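Local structure of eukaryotic translation initiation factor 2A (Schizosaccharomyces pombe, 3WJ9) at residues 223-228 / 278-283. The protein probably directs, with this beta-propeller as one part, methionyl-tRNAi to 40S ribosomal subunits in a codon-dependent manner on a small number of specific mRNAs. Residues are numbered along the deposited sequence; the frame is centred on the assembly and turned at random.
Sequences NALGTS and ADSKEF
Ser-280 OG accepts a hydrogen bond from the backbone N of Leu-225 at 3.2 Å, with an N-H...O angle of 154°. The hydroxyl lies anti to the carbonyl carbon of Ser-280 (chi1 -52°), which sends it into the bend of residues 223-225. There Ala-224 CB lies beside OG, and Leu-225 CG approaches it to 3.7 Å. Ser-280 CB meets the amide end of Asn-223, with ND2 3.3 Å away. Both segments are loops between successive strands of a beta-propeller: 223-228 links strands 220-222 and 228-233, while 278-283, within WD repeat 2, links 271-276 to 283-287, the first two strands of a four-stranded antiparallel blade. Asn-223 also braces its own loop: Ser-228 N lies in the plane of the side-chain amide and is directed at a lone pair of Asn-223 OD1, 3.2 Å away, in a bent bond (137° at the hydrogen). The Asn-223 side chain also rests on Trp-276. With an alanine in its place, Ser-228 N is likely to lose this acceptor and a gap to open beside Ser-280 CB. On the other segment, Asp-279 OD1 takes Lys-281 N at 3.0 Å from above the carboxylate plane, an Asx turn that bends the chain around Ser-280.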
ATOM      1  N   ASN A 223      -8.633   9.178  -0.021  1.00 39.44           N
ATOM      2  CA  ASN A 223      -8.634   8.991  -1.467  1.00 54.12           C
ATOM      3  C   ASN A 223      -7.545   9.844  -2.110  1.00 53.47           C
ATOM      4  O   ASN A 223      -6.967  10.707  -1.448  1.00 52.39           O
ATOM      5  CB  ASN A 223     -10.009   9.318  -2.064  1.00 52.21           C
ATOM      6  CG  ASN A 223     -10.563  10.647  -1.584  1.00 57.91           C
ATOM      7  OD1 ASN A 223     -10.389  11.026  -0.428  1.00 59.18           O
ATOM      8  ND2 ASN A 223     -11.237  11.363  -2.478  1.00 61.67           N
ATOM      9  N   ALA A 224      -7.265   9.590  -3.389  1.00 63.83           N
ATOM     10  CA  ALA A 224      -6.210  10.292  -4.125  1.00 60.16           C
ATOM     11  C   ALA A 224      -6.299  11.799  -3.926  1.00 59.07           C
ATOM     12  O   ALA A 224      -5.285  12.479  -3.762  1.00 66.98           O
ATOM     13  CB  ALA A 224      -6.281   9.950  -5.605  1.00 65.18           C
ATOM     14  N   LEU A 225      -7.522  12.313  -3.938  1.00 60.58           N
ATOM     15  CA  LEU A 225      -7.773  13.691  -3.550  1.00 56.56           C
ATOM     16  C   LEU A 225      -7.998  13.733  -2.044  1.00 55.76           C
ATOM     17  O   LEU A 225      -8.947  13.143  -1.537  1.00 63.66           O
ATOM     18  CB  LEU A 225      -8.976  14.255  -4.307  1.00 64.89           C
ATOM     19  CG  LEU A 225      -8.854  14.151  -5.830  1.00 72.90           C
ATOM     20  CD1 LEU A 225     -10.096  14.687  -6.526  1.00 55.35           C
ATOM     21  CD2 LEU A 225      -7.604  14.871  -6.316  1.00 79.38           C
ATOM     22  N   GLY A 226      -7.115  14.419  -1.327  1.00 47.43           N
ATOM     23  CA  GLY A 226      -7.175  14.449   0.124  1.00 55.13           C
ATOM     24  C   GLY A 226      -8.345  15.238   0.678  1.00 65.28           C
ATOM     25  O   GLY A 226      -8.160  16.172   1.460  1.00 70.97           O
ATOM     26  N   THR A 227      -9.554  14.849   0.291  1.00 70.23           N
ATOM     27  CA  THR A 227     -10.756  15.554   0.713  1.00 47.37           C
ATOM     28  C   THR A 227     -11.642  14.677   1.592  1.00 52.02           C
ATOM     29  O   THR A 227     -12.148  15.125   2.620  1.00 65.78           O
ATOM     30  CB  THR A 227     -11.571  16.041  -0.500  1.00 53.81           C
ATOM     31  OG1 THR A 227     -12.013  14.914  -1.265  1.00 60.97           O
ATOM     32  CG2 THR A 227     -10.722  16.942  -1.383  1.00 60.31           C
ATOM     33  N   SER A 228     -11.824  13.426   1.183  1.00 58.44           N
ATOM     34  CA  SER A 228     -12.711  12.509   1.890  1.00 53.99           C
ATOM     35  C   SER A 228     -11.929  11.415   2.610  1.00 49.85           C
ATOM     36  O   SER A 228     -10.790  11.129   2.253  1.00 55.73           O
ATOM     37  CB  SER A 228     -13.709  11.894   0.914  1.00 62.99           C
ATOM     38  OG  SER A 228     -14.503  12.897   0.303  1.00 66.36           O
ATOM     39  N   ALA A 278      -9.577   5.202  -8.336  1.00 54.58           N
ATOM     40  CA  ALA A 278      -8.434   6.025  -8.720  1.00 64.92           C
ATOM     41  C   ALA A 278      -8.819   7.485  -8.972  1.00 62.67           C
ATOM     42  O   ALA A 278      -8.062   8.398  -8.642  1.00 70.32           O
ATOM     43  CB  ALA A 278      -7.760   5.438  -9.951  1.00 50.17           C
ATOM     44  N   ASP A 279     -10.000   7.702  -9.546  1.00 52.85           N
ATOM     45  CA  ASP A 279     -10.484   9.053  -9.826  1.00 52.03           C
ATOM     46  C   ASP A 279     -11.092   9.714  -8.587  1.00 53.17           C
ATOM     47  O   ASP A 279     -11.594  10.839  -8.657  1.00 60.79           O
ATOM     48  CB  ASP A 279     -11.513   9.029 -10.962  1.00 57.11           C
ATOM     49  CG  ASP A 279     -12.660   8.064 -10.701  1.00 63.44           C
ATOM     50  OD1 ASP A 279     -12.779   7.560  -9.564  1.00 75.09           O
ATOM     51  OD2 ASP A 279     -13.452   7.816 -11.634  1.00 54.20           O
ATOM     52  N   SER A 280     -11.058   8.993  -7.468  1.00 53.79           N
ATOM     53  CA  SER A 280     -11.601   9.453  -6.186  1.00 55.36           C
ATOM     54  C   SER A 280     -13.098   9.758  -6.247  1.00 68.92           C
ATOM     55  O   SER A 280     -13.648  10.371  -5.333  1.00 85.68           O
ATOM     56  CB  SER A 280     -10.847  10.693  -5.696  1.00 51.63           C
ATOM     57  OG  SER A 280      -9.449  10.474  -5.693  1.00 58.12           O
ATOM     58  N   LYS A 281     -13.757   9.317  -7.314  1.00 63.58           N
ATOM     59  CA  LYS A 281     -15.177   9.592  -7.499  1.00 61.74           C
ATOM     60  C   LYS A 281     -16.055   8.493  -6.915  1.00 74.83           C
ATOM     61  O   LYS A 281     -17.134   8.768  -6.385  1.00 83.78           O
ATOM     62  CB  LYS A 281     -15.506   9.766  -8.981  1.00 55.03           C
ATOM     63  CG  LYS A 281     -14.871  10.965  -9.647  1.00 64.72           C
ATOM     64  CD  LYS A 281     -15.646  11.334 -10.907  1.00 64.70           C
ATOM     65  CE  LYS A 281     -16.130  10.098 -11.654  1.00 92.12           C
ATOM     66  NZ  LYS A 281     -16.347  10.364 -13.102  1.00 84.30           N
ATOM     67  N   GLU A 282     -15.598   7.250  -7.034  1.00 69.37           N
ATOM     68  CA  GLU A 282     -16.359   6.113  -6.538  1.00 63.69           C
ATOM     69  C   GLU A 282     -15.567   5.294  -5.525  1.00 53.97           C
ATOM     70  O   GLU A 282     -14.379   5.527  -5.313  1.00 59.32           O
ATOM     71  CB  GLU A 282     -16.799   5.213  -7.697  1.00 62.89           C
ATOM     72  CG  GLU A 282     -17.783   5.853  -8.663  1.00 73.45           C
ATOM     73  CD  GLU A 282     -17.098   6.646  -9.761  1.00 83.23           C
ATOM     74  OE1 GLU A 282     -15.851   6.704  -9.766  1.00 84.47           O
ATOM     75  OE2 GLU A 282     -17.810   7.212 -10.616  1.00 75.19           O
ATOM     76  N   PHE A 283     -16.249   4.345  -4.893  1.00 53.46           N
ATOM     77  CA  PHE A 283     -15.608   3.360  -4.032  1.00 61.41           C
ATOM     78  C   PHE A 283     -16.540   2.172  -3.821  1.00 58.71           C
ATOM     79  O   PHE A 283     -17.746   2.275  -4.034  1.00 57.75           O
ATOM     80  CB  PHE A 283     -15.187   3.975  -2.686  1.00 56.89           C
ATOM     81  CG  PHE A 283     -16.335   4.361  -1.786  1.00 69.19           C
ATOM     82  CD1 PHE A 283     -16.955   5.593  -1.911  1.00 70.02           C
ATOM     83  CD2 PHE A 283     -16.763   3.504  -0.784  1.00 74.67           C
ATOM     84  CE1 PHE A 283     -17.996   5.952  -1.069  1.00 65.82           C
ATOM     85  CE2 PHE A 283     -17.805   3.855   0.058  1.00 75.74           C
ATOM     86  CZ  PHE A 283     -18.421   5.081  -0.084  1.00 60.46           C
TER